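Local coordinates for protein fiber (Murine adenovirus 2, PDB 5NBH) that probably attaches the virus to host cells through the distal head domain of its trimeric fibre, which can bind N-acetylglucosamine, at residues A[128-139]-A[208-219]; A[138-146]-A[163-171]. All blocks are in the same frame, centred on the assembly; numbering follows the deposited sequence. Where two conformers were deposited one is given.

Contact 1 of 2, residues A[128-139]-A[208-219]; sequences NATGTQTWELQF and NFYITLKSTTSG
Trp135 and Ser215 meet on the buried face of two antiparallel strands, 131-139 and 208-217, whose axes approach to 4.5 Å. Nine consecutive bridges, from Gly131 with Thr217 to Phe139 with Phe209, fix the register. Ser215 holds OG between its backbone N and carbonyl carbon (chi1 49°), which puts the hydroxyl at the edge of the indole, near its plane. There it takes the NE1 hydrogen of Trp135, NE1 to OG 3.0 Å and N-H...O 154°, satisfying a buried donor. Further along this face the packing is tight and apolar: Phe139 CD1 lies 3.6 Å from Phe209 CD2, the rings obliquely inclined, and Phe139 CE1 reaches Ile211 CD1 at 4.0 Å. Toward the loop end of the same face, Thr217 OG1 donates to Ala129 O (2.7 Å) from above the carbonyl plane.

The other face is looser and wetter. Thr132 OG1 and Thr216 OG1 share a hydrogen bond of 2.8 Å. Thr134 and Lys214 run alongside each other, and one water hydrogen-bonds to Thr134 OG1 and, weakly, accepts from Lys214 NZ. Glu136 brings its CD to 3.5 Å from Tyr210 CD2 at the ring's edge, carboxylate and ring planes 82° apart; its OE1 makes a salt bridge with Arg205. Thr130, Thr132 and Gln133 belong, with Asn97 and Glu102, to the N-acetylglucosamine site, empty here.

Strand 131-140 is an outermost strand of the four-stranded GHID sheet, in which 208-217 pairs on its other side with 191-205, while Leu137 and Phe139 pack against strands 83-96 and 103-113 of the opposing sheet.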
# COMPACT_ATOMS: atom_id res chain seq x y z
N ASN A 128 -22.71 -9.70 -20.33
CA ASN A 128 -22.97 -8.31 -20.70
C ASN A 128 -24.23 -7.81 -20.01
O ASN A 128 -25.22 -8.52 -19.93
CB ASN A 128 -23.13 -8.14 -22.19
CG ASN A 128 -21.86 -8.44 -22.93
OD1 ASN A 128 -21.50 -9.60 -23.11
ND2 ASN A 128 -21.16 -7.40 -23.36
N ALA A 129 -24.18 -6.58 -19.51
CA ALA A 129 -25.29 -6.04 -18.75
C ALA A 129 -25.37 -4.54 -18.88
O ALA A 129 -24.35 -3.85 -19.05
CB ALA A 129 -25.16 -6.43 -17.30
N THR A 130 -26.60 -4.05 -18.80
CA THR A 130 -26.88 -2.65 -18.75
C THR A 130 -27.68 -2.44 -17.46
O THR A 130 -28.81 -2.95 -17.31
CB THR A 130 -27.68 -2.19 -19.99
OG1 THR A 130 -26.88 -2.43 -21.15
CG2 THR A 130 -28.00 -0.73 -19.90
N GLY A 131 -27.07 -1.72 -16.53
CA GLY A 131 -27.66 -1.49 -15.23
C GLY A 131 -26.58 -1.52 -14.18
O GLY A 131 -25.43 -1.29 -14.48
N THR A 132 -26.97 -1.79 -12.94
CA THR A 132 -26.04 -1.74 -11.81
C THR A 132 -26.00 -3.11 -11.17
O THR A 132 -27.06 -3.65 -10.82
CB THR A 132 -26.45 -0.68 -10.80
OG1 THR A 132 -26.36 0.62 -11.42
CG2 THR A 132 -25.55 -0.71 -9.55
N GLN A 133 -24.80 -3.69 -11.02
CA GLN A 133 -24.65 -5.02 -10.40
C GLN A 133 -24.25 -4.85 -8.94
O GLN A 133 -23.53 -3.92 -8.60
CB GLN A 133 -23.57 -5.89 -11.08
CG GLN A 133 -23.78 -6.10 -12.57
CD GLN A 133 -23.31 -4.91 -13.40
OE1 GLN A 133 -22.24 -4.36 -13.16
NE2 GLN A 133 -24.09 -4.53 -14.41
N THR A 134 -24.70 -5.78 -8.09
CA THR A 134 -24.40 -5.73 -6.67
C THR A 134 -23.59 -6.95 -6.33
O THR A 134 -24.05 -8.08 -6.53
CB THR A 134 -25.69 -5.66 -5.79
OG1 THR A 134 -26.41 -4.45 -6.05
CG2 THR A 134 -25.33 -5.64 -4.33
N TRP A 135 -22.36 -6.73 -5.83
CA TRP A 135 -21.45 -7.79 -5.46
C TRP A 135 -21.31 -7.66 -3.95
O TRP A 135 -20.87 -6.61 -3.47
CB TRP A 135 -20.09 -7.63 -6.14
CG TRP A 135 -20.19 -7.36 -7.63
CD1 TRP A 135 -19.95 -6.18 -8.25
CD2 TRP A 135 -20.62 -8.27 -8.66
NE1 TRP A 135 -20.17 -6.29 -9.59
CE2 TRP A 135 -20.58 -7.57 -9.87
CE3 TRP A 135 -21.02 -9.62 -8.67
CZ2 TRP A 135 -20.92 -8.17 -11.09
CZ3 TRP A 135 -21.38 -10.22 -9.89
CH2 TRP A 135 -21.33 -9.50 -11.08
N GLU A 136 -21.64 -8.71 -3.22
CA GLU A 136 -21.68 -8.65 -1.76
C GLU A 136 -20.68 -9.61 -1.19
O GLU A 136 -20.70 -10.80 -1.53
CB GLU A 136 -23.09 -8.99 -1.26
CG GLU A 136 -23.33 -8.80 0.23
CD GLU A 136 -24.77 -9.16 0.62
OE1 GLU A 136 -25.62 -8.27 0.78
OE2 GLU A 136 -25.02 -10.35 0.79
N LEU A 137 -19.76 -9.12 -0.36
CA LEU A 137 -18.84 -9.97 0.43
C LEU A 137 -19.23 -9.94 1.90
O LEU A 137 -19.39 -8.89 2.46
CB LEU A 137 -17.39 -9.47 0.30
CG LEU A 137 -16.84 -9.38 -1.12
CD1 LEU A 137 -15.48 -8.65 -1.15
CD2 LEU A 137 -16.76 -10.77 -1.69
N GLN A 138 -19.38 -11.11 2.50
CA GLN A 138 -19.79 -11.27 3.89
C GLN A 138 -18.62 -11.88 4.66
O GLN A 138 -17.99 -12.81 4.17
CB GLN A 138 -20.98 -12.22 3.95
CG GLN A 138 -21.64 -12.37 5.30
CD GLN A 138 -22.75 -13.40 5.28
OE1 GLN A 138 -23.26 -13.76 6.32
NE2 GLN A 138 -23.11 -13.88 4.09
N PHE A 139 -18.39 -11.37 5.85
CA PHE A 139 -17.34 -11.84 6.73
C PHE A 139 -17.93 -11.99 8.12
O PHE A 139 -18.69 -11.13 8.60
CB PHE A 139 -16.20 -10.81 6.81
CG PHE A 139 -15.61 -10.46 5.48
CD1 PHE A 139 -16.16 -9.44 4.71
CD2 PHE A 139 -14.48 -11.12 5.00
CE1 PHE A 139 -15.63 -9.11 3.49
CE2 PHE A 139 -13.93 -10.79 3.76
CZ PHE A 139 -14.51 -9.79 3.00
N ASN A 208 -22.73 -9.74 11.20
CA ASN A 208 -21.65 -9.97 10.22
C ASN A 208 -21.27 -8.67 9.48
O ASN A 208 -22.02 -7.70 9.47
CB ASN A 208 -22.02 -11.05 9.24
CG ASN A 208 -21.95 -12.44 9.85
OD1 ASN A 208 -21.22 -12.68 10.84
ND2 ASN A 208 -22.73 -13.34 9.31
N PHE A 209 -20.06 -8.66 8.93
CA PHE A 209 -19.47 -7.50 8.24
C PHE A 209 -19.66 -7.71 6.75
O PHE A 209 -19.35 -8.76 6.26
CB PHE A 209 -17.96 -7.43 8.59
CG PHE A 209 -17.14 -6.51 7.72
CD1 PHE A 209 -17.56 -5.23 7.46
CD2 PHE A 209 -15.90 -6.92 7.23
CE1 PHE A 209 -16.81 -4.38 6.68
CE2 PHE A 209 -15.12 -6.07 6.47
CZ PHE A 209 -15.57 -4.80 6.19
N TYR A 210 -20.21 -6.70 6.07
CA TYR A 210 -20.46 -6.70 4.65
C TYR A 210 -19.67 -5.60 3.94
O TYR A 210 -19.65 -4.44 4.36
CB TYR A 210 -21.94 -6.45 4.36
CG TYR A 210 -22.88 -7.55 4.78
CD1 TYR A 210 -23.13 -7.81 6.14
CD2 TYR A 210 -23.55 -8.30 3.84
CE1 TYR A 210 -23.98 -8.82 6.54
CE2 TYR A 210 -24.44 -9.32 4.22
CZ TYR A 210 -24.65 -9.57 5.58
OH TYR A 210 -25.54 -10.55 5.96
N ILE A 211 -19.02 -5.99 2.85
CA ILE A 211 -18.52 -5.07 1.84
C ILE A 211 -19.42 -5.27 0.65
O ILE A 211 -19.47 -6.38 0.05
CB ILE A 211 -17.03 -5.32 1.46
CG1 ILE A 211 -16.16 -5.15 2.68
CG2 ILE A 211 -16.60 -4.43 0.30
CD1 ILE A 211 -14.67 -5.34 2.45
N THR A 212 -20.12 -4.20 0.28
CA THR A 212 -21.07 -4.27 -0.85
C THR A 212 -20.57 -3.34 -1.93
O THR A 212 -20.35 -2.16 -1.66
CB THR A 212 -22.48 -3.89 -0.38
OG1 THR A 212 -22.83 -4.69 0.77
CG2 THR A 212 -23.49 -4.13 -1.46
N LEU A 213 -20.33 -3.90 -3.11
CA LEU A 213 -19.90 -3.15 -4.27
C LEU A 213 -20.99 -3.04 -5.31
O LEU A 213 -21.67 -4.02 -5.58
CB LEU A 213 -18.67 -3.80 -4.90
CG LEU A 213 -17.55 -4.19 -3.92
CD1 LEU A 213 -16.50 -4.97 -4.67
CD2 LEU A 213 -16.92 -2.97 -3.26
N LYS A 214 -21.17 -1.87 -5.91
CA LYS A 214 -22.15 -1.75 -6.99
C LYS A 214 -21.53 -1.10 -8.21
O LYS A 214 -21.20 0.09 -8.20
CB LYS A 214 -23.40 -1.00 -6.53
CG LYS A 214 -24.15 -1.66 -5.41
CD LYS A 214 -25.36 -0.83 -4.95
CE LYS A 214 -25.97 -1.50 -3.73
NZ LYS A 214 -27.28 -0.93 -3.28
N SER A 215 -21.37 -1.91 -9.26
CA SER A 215 -20.80 -1.45 -10.51
C SER A 215 -21.91 -1.07 -11.49
O SER A 215 -22.94 -1.77 -11.59
CB SER A 215 -19.93 -2.54 -11.12
OG SER A 215 -20.57 -3.80 -11.18
N THR A 216 -21.70 -0.01 -12.25
CA THR A 216 -22.71 0.44 -13.23
C THR A 216 -22.14 0.29 -14.63
O THR A 216 -21.05 0.79 -14.92
CB THR A 216 -23.15 1.86 -12.94
OG1 THR A 216 -23.82 1.86 -11.69
CG2 THR A 216 -24.09 2.38 -14.02
N THR A 217 -22.84 -0.46 -15.48
CA THR A 217 -22.38 -0.75 -16.85
C THR A 217 -23.46 -0.36 -17.90
O THR A 217 -24.63 -0.27 -17.57
CB THR A 217 -21.95 -2.21 -17.02
OG1 THR A 217 -23.08 -3.10 -16.84
CG2 THR A 217 -20.88 -2.56 -15.99
N SER A 218 -23.02 -0.11 -19.13
CA SER A 218 -23.90 0.04 -20.30
C SER A 218 -23.40 -0.86 -21.40
O SER A 218 -22.39 -0.56 -22.05
CB SER A 218 -23.90 1.48 -20.80
OG SER A 218 -24.02 2.38 -19.72
N GLY A 219 -24.03 -2.01 -21.57
CA GLY A 219 -23.74 -2.87 -22.70
C GLY A 219 -22.66 -3.91 -22.48
O GLY A 219 -22.71 -4.96 -23.12
O HOH W 1 -28.24 -3.90 -4.32
O HOH W 2 -25.29 -5.67 1.37

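Contact 2 of 2, residues A[138-146]-A[163-171]; sequences QFDGTLGSC and VTPTFILPT
Phe139 offers one ring face to Ile168, whose CD1 sits 3.9 Å from the ring centroid and 29° off the normal, a CH-pi contact made by a methyl over the face. The isoleucine keeps CG1 between its own backbone N and carbonyl carbon (chi1 68°), and with the chain extended beyond CG1 this places CD1 over the ring. The two side chains cross at about a right angle. The same methyl also lies 3.3 Å from Gly144 O. The second flat group is the Asp140 carboxylate, which serves its own turn: OD1 accepts from the backbone N of Thr142 and of Leu143, both at 2.9 Å, the two donors arriving from opposite faces of its plane and on its anti side.

These two bonds define an Asx turn and the longer Asx motif, and they shape the turn that leaves strand 131-140. Backbone bonds from Gly144 N to Asp140 O and from Asp140 N to Ser145 O bring the chain back on itself. Facing it, Pro165 centres an inverse gamma turn next to a short 3-10 segment that includes Phe167 and Ile168.

No hydrogen bond joins the two segments; they meet through van der Waals contacts and one CA-H...O contact. Gly144, lacking a side chain, lets its CA come within 3.6 Å of Pro165 O, with an angle at H of 167°. Pro165 CD and Leu143 O are 3.4 Å apart, and Thr166 CG2 comes equally near to Thr142 O. Leu169 sets its two methyls against backbone carbonyls of the turn, CD1 at 3.7 Å from Gly141 O and CD2 equally close to Asp140 O.

Elsewhere in the fold, Ile168 O and Leu169 O accept hydrogen bonds from Tyr230 OH and Ser232 OG respectively, while Thr171 packs on Asn90 of a neighbouring subunit.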
# COMPACT_ATOMS: atom_id res chain seq x y z
N GLN A 138 -19.38 -11.11 2.50
CA GLN A 138 -19.79 -11.27 3.89
C GLN A 138 -18.62 -11.88 4.66
O GLN A 138 -17.99 -12.81 4.17
CB GLN A 138 -20.98 -12.22 3.95
CG GLN A 138 -21.64 -12.37 5.30
CD GLN A 138 -22.75 -13.40 5.28
OE1 GLN A 138 -23.26 -13.76 6.32
NE2 GLN A 138 -23.11 -13.88 4.09
N PHE A 139 -18.39 -11.37 5.85
CA PHE A 139 -17.34 -11.84 6.73
C PHE A 139 -17.93 -11.99 8.12
O PHE A 139 -18.69 -11.13 8.60
CB PHE A 139 -16.20 -10.81 6.81
CG PHE A 139 -15.61 -10.46 5.48
CD1 PHE A 139 -16.16 -9.44 4.71
CD2 PHE A 139 -14.48 -11.12 5.00
CE1 PHE A 139 -15.63 -9.11 3.49
CE2 PHE A 139 -13.93 -10.79 3.76
CZ PHE A 139 -14.51 -9.79 3.00
N ASP A 140 -17.48 -13.02 8.83
CA ASP A 140 -17.88 -13.18 10.22
C ASP A 140 -17.59 -11.92 11.03
O ASP A 140 -16.49 -11.41 11.01
CB ASP A 140 -17.19 -14.42 10.84
CG ASP A 140 -17.75 -14.74 12.21
OD1 ASP A 140 -17.45 -14.01 13.17
OD2 ASP A 140 -18.55 -15.70 12.31
N GLY A 141 -18.58 -11.39 11.74
CA GLY A 141 -18.45 -10.12 12.41
C GLY A 141 -17.52 -10.08 13.61
O GLY A 141 -17.19 -8.99 14.06
N THR A 142 -17.15 -11.25 14.11
CA THR A 142 -16.24 -11.40 15.27
C THR A 142 -14.86 -11.94 14.87
O THR A 142 -13.85 -11.47 15.41
CB THR A 142 -16.88 -12.35 16.31
OG1 THR A 142 -18.16 -11.83 16.68
CG2 THR A 142 -16.03 -12.43 17.54
N LEU A 143 -14.83 -12.94 13.98
CA LEU A 143 -13.61 -13.57 13.50
C LEU A 143 -13.02 -12.97 12.21
O LEU A 143 -11.83 -13.22 11.90
CB LEU A 143 -13.87 -15.06 13.26
CG LEU A 143 -14.41 -15.86 14.46
CD1 LEU A 143 -14.70 -17.27 14.00
CD2 LEU A 143 -13.44 -15.85 15.64
N GLY A 144 -13.83 -12.27 11.41
CA GLY A 144 -13.36 -11.72 10.14
C GLY A 144 -13.35 -12.71 8.97
O GLY A 144 -13.16 -12.29 7.81
N SER A 145 -13.53 -14.00 9.23
CA SER A 145 -13.46 -15.02 8.20
C SER A 145 -14.49 -14.80 7.08
O SER A 145 -15.66 -14.62 7.36
CB SER A 145 -13.73 -16.41 8.78
OG SER A 145 -12.72 -16.73 9.72
N CYS A 146 -14.06 -14.92 5.84
CA CYS A 146 -14.98 -14.73 4.69
C CYS A 146 -15.97 -15.89 4.60
O CYS A 146 -15.59 -17.07 4.66
CB CYS A 146 -14.21 -14.57 3.40
SG CYS A 146 -15.24 -14.08 2.01
N VAL A 163 -3.76 -17.32 11.32
CA VAL A 163 -4.07 -16.02 11.92
C VAL A 163 -5.56 -15.81 11.68
O VAL A 163 -6.02 -15.97 10.56
CB VAL A 163 -3.31 -14.88 11.23
CG1 VAL A 163 -3.68 -13.53 11.83
CG2 VAL A 163 -1.81 -15.10 11.34
N THR A 164 -6.31 -15.51 12.73
CA THR A 164 -7.73 -15.22 12.58
C THR A 164 -7.78 -13.83 11.94
O THR A 164 -7.14 -12.91 12.42
CB THR A 164 -8.45 -15.28 13.95
OG1 THR A 164 -8.18 -16.55 14.56
CG2 THR A 164 -9.98 -15.12 13.78
N PRO A 165 -8.53 -13.68 10.85
CA PRO A 165 -8.45 -12.39 10.15
C PRO A 165 -9.29 -11.26 10.75
O PRO A 165 -9.98 -10.52 10.02
CB PRO A 165 -8.87 -12.74 8.73
CG PRO A 165 -9.80 -13.88 8.91
CD PRO A 165 -9.33 -14.66 10.09
N THR A 166 -9.19 -11.03 12.05
CA THR A 166 -9.92 -9.92 12.67
C THR A 166 -9.40 -8.56 12.22
O THR A 166 -10.06 -7.56 12.38
CB THR A 166 -9.89 -10.00 14.19
OG1 THR A 166 -8.52 -9.92 14.63
CG2 THR A 166 -10.54 -11.31 14.69
N PHE A 167 -8.18 -8.51 11.65
CA PHE A 167 -7.56 -7.26 11.30
C PHE A 167 -8.26 -6.52 10.12
O PHE A 167 -7.92 -5.38 9.86
CB PHE A 167 -6.05 -7.48 11.00
CG PHE A 167 -5.76 -8.44 9.88
CD1 PHE A 167 -5.87 -8.06 8.55
CD2 PHE A 167 -5.39 -9.74 10.15
CE1 PHE A 167 -5.59 -8.94 7.54
CE2 PHE A 167 -5.13 -10.65 9.13
CZ PHE A 167 -5.21 -10.24 7.82
N ILE A 168 -9.23 -7.16 9.45
CA ILE A 168 -10.02 -6.50 8.39
C ILE A 168 -11.26 -5.77 8.90
O ILE A 168 -11.84 -5.02 8.16
CB ILE A 168 -10.47 -7.47 7.28
CG1 ILE A 168 -11.54 -8.47 7.83
CG2 ILE A 168 -9.27 -8.07 6.58
CD1 ILE A 168 -12.33 -9.21 6.81
N LEU A 169 -11.64 -5.96 10.18
CA LEU A 169 -12.93 -5.49 10.68
C LEU A 169 -12.92 -4.03 11.02
O LEU A 169 -12.09 -3.60 11.83
CB LEU A 169 -13.35 -6.30 11.91
CG LEU A 169 -13.63 -7.78 11.64
CD1 LEU A 169 -13.72 -8.52 12.95
CD2 LEU A 169 -14.91 -8.03 10.84
N PRO A 170 -13.81 -3.23 10.40
CA PRO A 170 -13.96 -1.84 10.76
C PRO A 170 -14.96 -1.63 11.92
O PRO A 170 -15.49 -2.60 12.43
CB PRO A 170 -14.53 -1.25 9.47
CG PRO A 170 -15.44 -2.31 8.99
CD PRO A 170 -14.83 -3.62 9.39
N THR A 171 -15.16 -0.38 12.32
CA THR A 171 -16.05 -0.09 13.45
C THR A 171 -17.47 -0.60 13.10
O THR A 171 -17.96 -0.39 11.97
CB THR A 171 -16.08 1.42 13.84
OG1 THR A 171 -17.05 1.61 14.89
CG2 THR A 171 -16.47 2.31 12.68

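The centres of the two contacts lie 20 Å apart, and both use strand 131-140, the neighbour of 208-217 in one antiparallel sheet. Contact 1 runs along that pair; contact 2 lies at the end of 131-140, with Gln138 and Phe139 common to both. Along the chain, 138-146 and 163-171 fall inside the loop that contact 1 closes. The junction is direct: Asn208 OD1 probably accepts a hydrogen bond from Gly141 N at 3.1 Å, and Phe209 packs on Pro170. Thus the same strand reaches the N-acetylglucosamine site at its start and, at its finish, a loop region lying away from that site, some of whose residues touch the other subunits of the trimer.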